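Local coordinates for C2 domain protein (Scophthalmus maximus, PDB 3W57) that binds calcium ions through the loops at one end of its C2 domain and may have wide pore channel activity, at residues I41-V46 with V60-A65; K47-S52 with R85-D90; L26-V31 with H124-L129. One frame throughout, in Å; residues are numbered along the deposited sequence.

Contact 1 of 3, residues I41-V46 with V60-A65. With CA (calcium ion), chain E; CA (calcium ion), chain C.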
loop_
_atom_site.group_PDB
_atom_site.type_symbol
_atom_site.label_atom_id
_atom_site.label_comp_id
_atom_site.label_asym_id
_atom_site.label_seq_id
_atom_site.Cartn_x
_atom_site.Cartn_y
_atom_site.Cartn_z
ATOM N N ILE A 41 5.854 -13.380 13.699
ATOM C CA ILE A 41 6.159 -12.305 12.768
ATOM C C ILE A 41 4.978 -12.019 11.856
ATOM O O ILE A 41 4.325 -12.931 11.375
ATOM C CB ILE A 41 7.433 -12.631 11.961
ATOM C CG1 ILE A 41 8.574 -12.935 12.937
ATOM C CG2 ILE A 41 7.796 -11.496 11.009
ATOM C CD1 ILE A 41 9.854 -13.403 12.278
ATOM N N THR A 42 4.702 -10.742 11.647
ATOM C CA THR A 42 3.564 -10.286 10.852
ATOM C C THR A 42 3.588 -10.757 9.385
ATOM O O THR A 42 4.652 -11.000 8.797
ATOM C CB THR A 42 3.470 -8.752 10.944
ATOM O OG1 THR A 42 3.122 -8.404 12.286
ATOM C CG2 THR A 42 2.431 -8.174 10.009
ATOM N N ASP A 43 2.390 -10.889 8.821
ATOM C CA ASP A 43 2.166 -11.438 7.484
ATOM C C ASP A 43 1.472 -10.383 6.635
ATOM O O ASP A 43 0.265 -10.439 6.389
ATOM C CB ASP A 43 1.311 -12.690 7.639
ATOM C CG ASP A 43 1.819 -13.559 8.761
ATOM O OD1 ASP A 43 2.905 -14.143 8.573
ATOM O OD2 ASP A 43 1.190 -13.618 9.840
ATOM N N GLY A 44 2.255 -9.406 6.189
ATOM C CA GLY A 44 1.687 -8.207 5.593
ATOM C C GLY A 44 1.238 -8.323 4.148
ATOM O O GLY A 44 1.810 -9.078 3.354
ATOM N N TYR A 45 0.216 -7.546 3.813
ATOM C CA TYR A 45 -0.175 -7.313 2.418
ATOM C C TYR A 45 -0.746 -5.905 2.321
ATOM O O TYR A 45 -1.080 -5.300 3.348
ATOM C CB TYR A 45 -1.168 -8.368 1.899
ATOM C CG TYR A 45 -2.551 -8.365 2.515
ATOM C CD1 TYR A 45 -3.608 -7.713 1.894
ATOM C CD2 TYR A 45 -2.800 -9.025 3.723
ATOM C CE1 TYR A 45 -4.893 -7.730 2.461
ATOM C CE2 TYR A 45 -4.071 -9.040 4.296
ATOM C CZ TYR A 45 -5.110 -8.391 3.658
ATOM O OH TYR A 45 -6.388 -8.411 4.205
ATOM N N VAL A 46 -0.816 -5.367 1.106
ATOM C CA VAL A 46 -1.294 -4.004 0.922
ATOM C C VAL A 46 -2.506 -4.010 0.003
ATOM O O VAL A 46 -2.490 -4.653 -1.045
ATOM C CB VAL A 46 -0.204 -3.104 0.300
ATOM C CG1 VAL A 46 -0.715 -1.675 0.161
ATOM C CG2 VAL A 46 1.073 -3.141 1.142
ATOM N N VAL A 60 0.459 -11.967 0.158
ATOM C CA VAL A 60 0.893 -11.888 1.547
ATOM C C VAL A 60 2.378 -12.237 1.595
ATOM O O VAL A 60 2.825 -13.222 0.978
ATOM C CB VAL A 60 0.082 -12.875 2.427
ATOM C CG1 VAL A 60 0.593 -12.869 3.849
ATOM C CG2 VAL A 60 -1.402 -12.521 2.398
ATOM N N ASN A 61 3.142 -11.405 2.302
ATOM C CA ASN A 61 4.563 -11.637 2.481
ATOM C C ASN A 61 4.723 -12.244 3.869
ATOM O O ASN A 61 4.835 -11.536 4.865
ATOM C CB ASN A 61 5.334 -10.320 2.318
ATOM C CG ASN A 61 6.798 -10.540 2.033
ATOM O OD1 ASN A 61 7.414 -11.414 2.611
ATOM N ND2 ASN A 61 7.364 -9.744 1.119
ATOM N N HIS A 62 4.665 -13.571 3.936
ATOM C CA HIS A 62 4.545 -14.271 5.216
ATOM C C HIS A 62 5.761 -14.129 6.109
ATOM O O HIS A 62 6.902 -14.170 5.625
ATOM C CB HIS A 62 4.274 -15.756 4.983
ATOM C CG HIS A 62 2.943 -16.018 4.357
ATOM N ND1 HIS A 62 1.782 -16.093 5.097
ATOM C CD2 HIS A 62 2.579 -16.185 3.063
ATOM C CE1 HIS A 62 0.764 -16.317 4.288
ATOM N NE2 HIS A 62 1.218 -16.378 3.051
ATOM N N ASN A 63 5.490 -13.929 7.396
ATOM C CA ASN A 63 6.531 -13.939 8.417
ATOM C C ASN A 63 7.701 -13.046 8.060
ATOM O O ASN A 63 8.866 -13.478 8.076
ATOM C CB ASN A 63 7.000 -15.365 8.633
ATOM C CG ASN A 63 5.888 -16.247 9.101
ATOM O OD1 ASN A 63 5.164 -15.872 10.018
ATOM N ND2 ASN A 63 5.713 -17.407 8.462
ATOM N N ASN A 64 7.380 -11.793 7.763
ATOM C CA ASN A 64 8.368 -10.825 7.332
ATOM C C ASN A 64 8.095 -9.465 7.978
ATOM O O ASN A 64 7.077 -8.840 7.694
ATOM C CB ASN A 64 8.337 -10.733 5.795
ATOM C CG ASN A 64 9.571 -10.039 5.210
ATOM O OD1 ASN A 64 10.275 -9.303 5.902
ATOM N ND2 ASN A 64 9.803 -10.241 3.905
ATOM N N ALA A 65 8.993 -9.012 8.855
ATOM C CA ALA A 65 8.827 -7.709 9.506
ATOM C C ALA A 65 9.247 -6.540 8.617
ATOM O O ALA A 65 8.941 -5.383 8.933
ATOM C CB ALA A 65 9.605 -7.662 10.842
HETATM CA CA CA E . 3.170 -14.952 10.870
HETATM CA CA CA C . -0.865 -12.781 10.889
HETATM O O HOH W 1 4.943 -8.962 5.839
HETATM O O HOH W 2 -0.877 -15.358 11.051
HETATM O O HOH W 3 1.648 -16.744 10.147
HETATM O O HOH W 4 3.970 -16.674 12.441
HETATM O O HOH W 5 1.923 -14.629 12.942
#
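Asp43 and Asn63 bring their side-chain oxygens to one calcium ion from the two sides of this contact. Both carboxylate oxygens of Asp43 bind it, OD1 at 2.5 Å, and the carbonyl oxygen of Ile41 and OD1 of Asn63 join them, with three waters completing the shell. The Asp43 CG lies anti to its own carbonyl carbon (chi1 -45°), which swings the carboxylate toward the 60-65 loop. There OD1 of Asp43 also accepts the backbone N-H of Asn63, on its anti side and 22° out of the carboxylate plane, at 2.8 Å from N. OD2 of Asp43 bridges to a second calcium ion, whose site Asp37, Asp90, Glu91 and Asp92 share. Behind the metal, CG2 of Ile41 rests on the backbone of Asn63 and Asn64, 3.3 Å from Asn64 N, and that backbone N donates a hydrogen bond to the Thr42 carbonyl oxygen.

Val60 packs at the other end with its two methyls divided: CG1 touches the Asp43 carbonyl oxygen at 3.5 Å and sits over the centre of one face of the His62 ring, while CG2 meets CD2 of Tyr45 obliquely at 4.0 Å. With an alanine in place of Val60 both methyls go, and the Tyr45 ring would probably lose a neighbour and the His62 face its cover, leaving the imidazole less firmly held. A water ties Gly44 N to the carbonyl oxygens of Asn61 and Asn64.

The loop thus fastens to the start of strand 44-50 through Asn61 N to Gly44 O, 2.9 Å. On its other edge that strand pairs with strand 83-90, where the Tyr45 ring meets His89, and the metal site lies at the loop end of the C2 sandwich.

Contact 2 of 3, residues K47-S52 with R85-D90. With CA (calcium ion), chain C; CA (calcium ion), chain D.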
loop_
_atom_site.group_PDB
_atom_site.type_symbol
_atom_site.label_atom_id
_atom_site.label_comp_id
_atom_site.label_asym_id
_atom_site.label_seq_id
_atom_site.Cartn_x
_atom_site.Cartn_y
_atom_site.Cartn_z
ATOM N N LYS A 47 -3.561 -3.306 0.401
ATOM C CA LYS A 47 -4.718 -3.095 -0.483
ATOM C C LYS A 47 -4.619 -1.683 -1.034
ATOM O O LYS A 47 -4.223 -0.767 -0.314
ATOM C CB LYS A 47 -6.039 -3.222 0.275
ATOM C CG LYS A 47 -6.307 -4.550 0.959
ATOM C CD LYS A 47 -7.767 -4.545 1.463
ATOM C CE LYS A 47 -8.076 -5.719 2.370
ATOM N NZ LYS A 47 -9.498 -5.644 2.848
ATOM N N VAL A 48 -4.996 -1.511 -2.300
ATOM C CA VAL A 48 -4.779 -0.259 -3.027
ATOM C C VAL A 48 -6.086 0.281 -3.607
ATOM O O VAL A 48 -6.813 -0.452 -4.278
ATOM C CB VAL A 48 -3.789 -0.458 -4.188
ATOM C CG1 VAL A 48 -3.542 0.848 -4.914
ATOM C CG2 VAL A 48 -2.473 -1.057 -3.667
ATOM N N PHE A 49 -6.389 1.548 -3.325
ATOM C CA PHE A 49 -7.571 2.204 -3.898
ATOM C C PHE A 49 -7.177 3.536 -4.510
ATOM O O PHE A 49 -6.252 4.195 -4.038
ATOM C CB PHE A 49 -8.647 2.474 -2.839
ATOM C CG PHE A 49 -9.050 1.261 -2.062
ATOM C CD1 PHE A 49 -10.252 0.630 -2.315
ATOM C CD2 PHE A 49 -8.223 0.761 -1.060
ATOM C CE1 PHE A 49 -10.622 -0.493 -1.606
ATOM C CE2 PHE A 49 -8.590 -0.369 -0.340
ATOM C CZ PHE A 49 -9.791 -0.994 -0.614
ATOM N N CYS A 50 -7.901 3.945 -5.546
ATOM C CA CYS A 50 -7.710 5.279 -6.112
ATOM C C CYS A 50 -9.070 5.883 -6.391
ATOM O O CYS A 50 -9.817 5.373 -7.224
ATOM C CB CYS A 50 -6.897 5.213 -7.395
ATOM S SG CYS A 50 -6.568 6.844 -8.117
ATOM N N GLY A 51 -9.393 6.965 -5.688
ATOM C CA GLY A 51 -10.720 7.553 -5.815
ATOM C C GLY A 51 -11.771 6.521 -5.458
ATOM O O GLY A 51 -12.820 6.426 -6.108
ATOM N N SER A 52 -11.482 5.745 -4.415
ATOM C CA SER A 52 -12.339 4.637 -3.993
ATOM C C SER A 52 -12.563 3.493 -5.009
ATOM O O SER A 52 -13.255 2.516 -4.695
ATOM C CB SER A 52 -13.662 5.155 -3.424
ATOM O OG SER A 52 -13.430 5.735 -2.146
ATOM N N ARG A 85 -5.329 5.612 -1.719
ATOM C CA ARG A 85 -5.410 5.035 -0.381
ATOM C C ARG A 85 -4.711 3.683 -0.329
ATOM O O ARG A 85 -5.046 2.766 -1.084
ATOM C CB ARG A 85 -6.873 4.918 0.086
ATOM C CG ARG A 85 -7.060 4.243 1.463
ATOM C CD ARG A 85 -8.544 3.952 1.724
ATOM N NE ARG A 85 -8.809 3.371 3.043
ATOM C CZ ARG A 85 -9.176 4.081 4.114
ATOM N NH1 ARG A 85 -9.295 5.399 4.033
ATOM N NH2 ARG A 85 -9.416 3.480 5.275
ATOM N N LEU A 86 -3.721 3.581 0.551
ATOM C CA LEU A 86 -2.964 2.348 0.736
ATOM C C LEU A 86 -3.218 1.806 2.129
ATOM O O LEU A 86 -3.013 2.503 3.108
ATOM C CB LEU A 86 -1.468 2.613 0.573
ATOM C CG LEU A 86 -1.065 3.285 -0.743
ATOM C CD1 LEU A 86 0.446 3.538 -0.782
ATOM C CD2 LEU A 86 -1.496 2.461 -1.945
ATOM N N GLU A 87 -3.636 0.548 2.210
ATOM C CA GLU A 87 -3.955 -0.080 3.491
ATOM C C GLU A 87 -2.993 -1.237 3.734
ATOM O O GLU A 87 -2.909 -2.156 2.922
ATOM C CB GLU A 87 -5.387 -0.623 3.481
ATOM C CG GLU A 87 -6.470 0.432 3.263
ATOM C CD GLU A 87 -7.868 -0.172 3.293
ATOM O OE1 GLU A 87 -7.965 -1.420 3.349
ATOM O OE2 GLU A 87 -8.859 0.599 3.272
ATOM N N VAL A 88 -2.267 -1.196 4.843
ATOM C CA VAL A 88 -1.381 -2.300 5.184
ATOM C C VAL A 88 -2.058 -3.194 6.209
ATOM O O VAL A 88 -2.374 -2.747 7.321
ATOM C CB VAL A 88 -0.044 -1.798 5.747
ATOM C CG1 VAL A 88 0.884 -2.965 6.060
ATOM C CG2 VAL A 88 0.595 -0.849 4.751
ATOM N N HIS A 89 -2.300 -4.449 5.827
ATOM C CA HIS A 89 -2.998 -5.395 6.694
ATOM C C HIS A 89 -2.083 -6.546 7.059
ATOM O O HIS A 89 -1.165 -6.873 6.310
ATOM C CB HIS A 89 -4.204 -6.017 5.983
ATOM C CG HIS A 89 -5.281 -5.047 5.597
ATOM N ND1 HIS A 89 -6.503 -5.011 6.234
ATOM C CD2 HIS A 89 -5.336 -4.114 4.614
ATOM C CE1 HIS A 89 -7.262 -4.086 5.666
ATOM N NE2 HIS A 89 -6.575 -3.523 4.685
ATOM N N ASP A 90 -2.362 -7.168 8.201
ATOM C CA ASP A 90 -1.780 -8.463 8.552
ATOM C C ASP A 90 -2.800 -9.558 8.251
ATOM O O ASP A 90 -3.928 -9.501 8.755
ATOM C CB ASP A 90 -1.454 -8.507 10.039
ATOM C CG ASP A 90 -1.111 -9.904 10.514
ATOM O OD1 ASP A 90 -0.210 -10.535 9.933
ATOM O OD2 ASP A 90 -1.788 -10.415 11.436
HETATM CA CA CA C . -0.865 -12.781 10.889
HETATM CA CA CA D . -2.737 -10.083 13.756
HETATM O O HOH W 6 -10.256 -2.839 3.678
HETATM O O HOH W 2 -0.877 -15.358 11.051
HETATM O O HOH W 7 -1.768 -7.823 13.386
HETATM O O HOH W 8 -2.208 -9.111 16.017
HETATM O O HOH W 9 -3.900 -11.435 15.653
#
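Lys47 lays its aliphatic chain across the His89 ring at about a right angle and packs closely on it. CE of Lys47 stands over one face, 3.8 Å from the ring centroid and offset toward the rim, a CH-pi contact; CG and CD touch the same ring. CG, beside the backbone N (chi1 -59°), starts the chain at the ring, and the extended chain beyond carries CD and CE across it. Alongside, the Phe49 ring brings CE2 to within 3.7 Å of Glu87 CD, ring and carboxylate planes 46° apart, while its edge faces the Arg85 carbonyl oxygen.

Glu87 is the polar centre of this face. Its OE2 takes NE of Arg85 through the anti lone pair, in the guanidinium plane, at 2.8 Å, making a salt bridge; its OE1 accepts NE2 of His89 at 2.9 Å, nearly in the ring plane. Both carboxylate oxygens are therefore held, and the imidazole is fixed in its rotation under the lysine. On the other face Val48 and Leu86 lie side by side, both Val48 methyls 4.0 Å from Leu86 CD2, and Leu86 goes on into the core against Leu123 and Tyr125 of the facing sheet.

Beneath the side chains, two hydrogen-bonded pairs, Lys47 with Glu87 and Phe49 with Arg85, flank a non-hydrogen-bonded one and hold the antiparallel strands together.

The looser side is at the lysine tip. NZ of Lys47 stays 4.5 Å from Glu87 OE1, beyond a salt bridge, and a water spans the two, accepting from NZ and donating to OE1. Farther along strand 83-90, both carboxylate oxygens of Asp90 bind calcium.

With arginine, histidine and a water all donating to it, Glu87 is likely to remain ionised, its charge probably offset by Arg85, with Lys47 near.

Contact 3 of 3, residues L26-V31 with H124-L129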
loop_
_atom_site.group_PDB
_atom_site.type_symbol
_atom_site.label_atom_id
_atom_site.label_comp_id
_atom_site.label_asym_id
_atom_site.label_seq_id
_atom_site.Cartn_x
_atom_site.Cartn_y
_atom_site.Cartn_z
ATOM N N LEU A 26 1.168 2.411 -9.507
ATOM C CA LEU A 26 1.582 2.402 -8.099
ATOM C C LEU A 26 2.517 1.214 -7.909
ATOM O O LEU A 26 2.164 0.087 -8.246
ATOM C CB LEU A 26 0.341 2.276 -7.194
ATOM C CG LEU A 26 0.435 2.325 -5.661
ATOM C CD1 LEU A 26 0.837 0.985 -5.072
ATOM C CD2 LEU A 26 1.390 3.428 -5.191
ATOM N N TYR A 27 3.719 1.461 -7.396
ATOM C CA TYR A 27 4.744 0.420 -7.405
ATOM C C TYR A 27 5.790 0.584 -6.307
ATOM O O TYR A 27 5.776 1.568 -5.568
ATOM C CB TYR A 27 5.414 0.342 -8.787
ATOM C CG TYR A 27 5.958 1.649 -9.346
ATOM C CD1 TYR A 27 7.331 1.860 -9.468
ATOM C CD2 TYR A 27 5.102 2.654 -9.794
ATOM C CE1 TYR A 27 7.836 3.041 -9.997
ATOM C CE2 TYR A 27 5.602 3.843 -10.334
ATOM C CZ TYR A 27 6.967 4.026 -10.429
ATOM O OH TYR A 27 7.468 5.198 -10.964
ATOM N N ASN A 28 6.690 -0.390 -6.201
ATOM C CA ASN A 28 7.766 -0.352 -5.198
ATOM C C ASN A 28 7.298 -0.222 -3.755
ATOM O O ASN A 28 7.878 0.534 -2.973
ATOM C CB ASN A 28 8.822 0.705 -5.546
ATOM C CG ASN A 28 9.631 0.308 -6.757
ATOM O OD1 ASN A 28 9.424 -0.773 -7.308
ATOM N ND2 ASN A 28 10.535 1.174 -7.191
ATOM N N LEU A 29 6.249 -0.964 -3.416
ATOM C CA LEU A 29 5.773 -1.036 -2.027
ATOM C C LEU A 29 6.742 -1.774 -1.127
ATOM O O LEU A 29 7.243 -2.849 -1.465
ATOM C CB LEU A 29 4.404 -1.726 -1.940
ATOM C CG LEU A 29 3.255 -0.970 -2.611
ATOM C CD1 LEU A 29 2.139 -1.950 -2.953
ATOM C CD2 LEU A 29 2.735 0.152 -1.726
ATOM N N ARG A 30 7.000 -1.203 0.044
ATOM C CA ARG A 30 7.841 -1.879 1.016
ATOM C C ARG A 30 7.609 -1.267 2.376
ATOM O O ARG A 30 7.231 -0.096 2.479
ATOM C CB ARG A 30 9.304 -1.767 0.638
ATOM C CG ARG A 30 9.810 -0.348 0.558
ATOM C CD ARG A 30 10.760 -0.212 -0.637
ATOM N NE ARG A 30 11.440 1.078 -0.621
ATOM C CZ ARG A 30 10.965 2.192 -1.174
ATOM N NH1 ARG A 30 9.783 2.202 -1.787
ATOM N NH2 ARG A 30 11.669 3.311 -1.093
ATOM N N VAL A 31 7.801 -2.076 3.417
ATOM C CA VAL A 31 7.616 -1.601 4.773
ATOM C C VAL A 31 8.834 -1.933 5.590
ATOM O O VAL A 31 9.452 -2.988 5.420
ATOM C CB VAL A 31 6.386 -2.246 5.441
ATOM C CG1 VAL A 31 6.316 -1.860 6.921
ATOM C CG2 VAL A 31 5.134 -1.819 4.697
ATOM N N HIS A 124 6.775 2.613 2.468
ATOM C CA HIS A 124 7.355 3.434 1.398
ATOM C C HIS A 124 6.767 2.984 0.074
ATOM O O HIS A 124 6.511 1.801 -0.112
ATOM C CB HIS A 124 8.871 3.262 1.360
ATOM C CG HIS A 124 9.542 3.623 2.644
ATOM N ND1 HIS A 124 10.420 4.681 2.756
ATOM C CD2 HIS A 124 9.460 3.069 3.874
ATOM C CE1 HIS A 124 10.855 4.759 4.002
ATOM N NE2 HIS A 124 10.286 3.793 4.701
ATOM N N TYR A 125 6.520 3.927 -0.827
ATOM C CA TYR A 125 5.950 3.594 -2.132
ATOM C C TYR A 125 6.263 4.670 -3.158
ATOM O O TYR A 125 6.744 5.748 -2.809
ATOM C CB TYR A 125 4.440 3.430 -2.016
ATOM C CG TYR A 125 3.702 4.667 -1.544
ATOM C CD1 TYR A 125 3.080 5.516 -2.455
ATOM C CD2 TYR A 125 3.583 4.962 -0.185
ATOM C CE1 TYR A 125 2.381 6.643 -2.025
ATOM C CE2 TYR A 125 2.885 6.086 0.243
ATOM C CZ TYR A 125 2.283 6.917 -0.682
ATOM O OH TYR A 125 1.587 8.036 -0.245
ATOM N N MET A 126 5.996 4.362 -4.425
ATOM C CA MET A 126 6.141 5.327 -5.509
ATOM C C MET A 126 4.912 5.234 -6.380
ATOM O O MET A 126 4.289 4.192 -6.465
ATOM C CB MET A 126 7.338 4.992 -6.411
ATOM C CG MET A 126 8.660 4.995 -5.750
ATOM S SD MET A 126 9.868 4.614 -7.028
ATOM C CE MET A 126 9.649 5.960 -8.164
ATOM N N TYR A 127 4.584 6.326 -7.052
ATOM C CA TYR A 127 3.580 6.261 -8.101
ATOM C C TYR A 127 3.946 7.186 -9.247
ATOM O O TYR A 127 4.717 8.145 -9.086
ATOM C CB TYR A 127 2.175 6.561 -7.566
ATOM C CG TYR A 127 1.912 8.013 -7.267
ATOM C CD1 TYR A 127 1.467 8.872 -8.263
ATOM C CD2 TYR A 127 2.118 8.531 -5.994
ATOM C CE1 TYR A 127 1.222 10.210 -7.998
ATOM C CE2 TYR A 127 1.883 9.864 -5.723
ATOM C CZ TYR A 127 1.442 10.700 -6.728
ATOM O OH TYR A 127 1.205 12.033 -6.444
ATOM N N THR A 128 3.405 6.867 -10.413
ATOM C CA THR A 128 3.561 7.712 -11.581
ATOM C C THR A 128 2.165 7.985 -12.104
ATOM O O THR A 128 1.410 7.046 -12.352
ATOM C CB THR A 128 4.393 7.024 -12.670
ATOM O OG1 THR A 128 5.747 6.858 -12.215
ATOM C CG2 THR A 128 4.388 7.886 -13.933
ATOM N N LEU A 129 1.810 9.265 -12.230
ATOM C CA LEU A 129 0.550 9.665 -12.869
ATOM C C LEU A 129 0.856 10.326 -14.211
ATOM O O LEU A 129 1.610 11.302 -14.267
ATOM C CB LEU A 129 -0.245 10.619 -11.962
ATOM C CG LEU A 129 -1.607 11.114 -12.483
ATOM C CD1 LEU A 129 -2.620 9.973 -12.655
ATOM C CD2 LEU A 129 -2.174 12.230 -11.605
HETATM O O HOH W 10 9.435 5.294 -2.162
#
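Tyr27 takes up Met126 on one face and Thr128 at its edge. Met126 CB stands over the ring, 4.2 Å from its centroid and offset toward the rim, a CH-pi contact; SD lies obliquely in a Met-aromatic contact, and the chain bends at chi3 (61°), bringing CE to the rim beside CE1 and OH of Tyr27. There Tyr27 OH and Thr128 OG1 share a hydrogen bond of 2.7 Å in the ring plane. Beside it, Asn28 runs along Met126 in the same direction, with Asn28 ND2 3.5 Å from Met126 SD.

At the other end, the Arg30 guanidinium lies with one face against His124 CB, which sits over its centre 3.4 Å from Arg30 NH1. The group is oriented by NH1 of Arg30, which donates to Asn28 O at 2.8 Å and to a water that in turn donates to the Tyr125 carbonyl oxygen. On the buried face Leu26 CD2 meets Tyr125 CD1, and Leu29 CD2 packs on Tyr125 CB at 3.7 Å.

The backbone sets this spacing. Tyr27 pairs with Met126 and Arg30 with His124, both hydrogen-bonded antiparallel pairs, and a one-residue shift between them makes a beta bulge at Asn28 and Leu29. Farther out, Thr110 of strand 109-116 bonds to Thr128 OG1, Arg25 makes a cation-pi contact with Tyr27, and Arg104 bonds to the Tyr125 hydroxyl.

The outer face is thus built of hydroxyls, sulfur and guanidinium that pair with one another, with backbone and with water, so its cohesion probably does not rest on apolar burial alone, whereas the inner face joins the sandwich core by leucine and tyrosine packing.

Overall arrangement
Contacts 2 and 3 each join the two central strands of a different sheet of the C2 sandwich, and their inward faces meet in the core, where Val48 and Leu86 pack on Leu26. Contact 1, about 16 Å from contact 2 between centres, sits at the loop end instead, yet its residues 44-46 belong to strand 44-50, which contact 2 also uses, and Asp43 N probably bonds to Asp90 OD1 beside a calcium ion common to both. Chemistry follows place: metal-bound carboxylates and carbonyls dominate contact 1, a charged cluster round one glutamate marks the outer face of contact 2, and contact 3, away from the metal sites, relies on aromatic, sulfur and hydroxyl contacts outside.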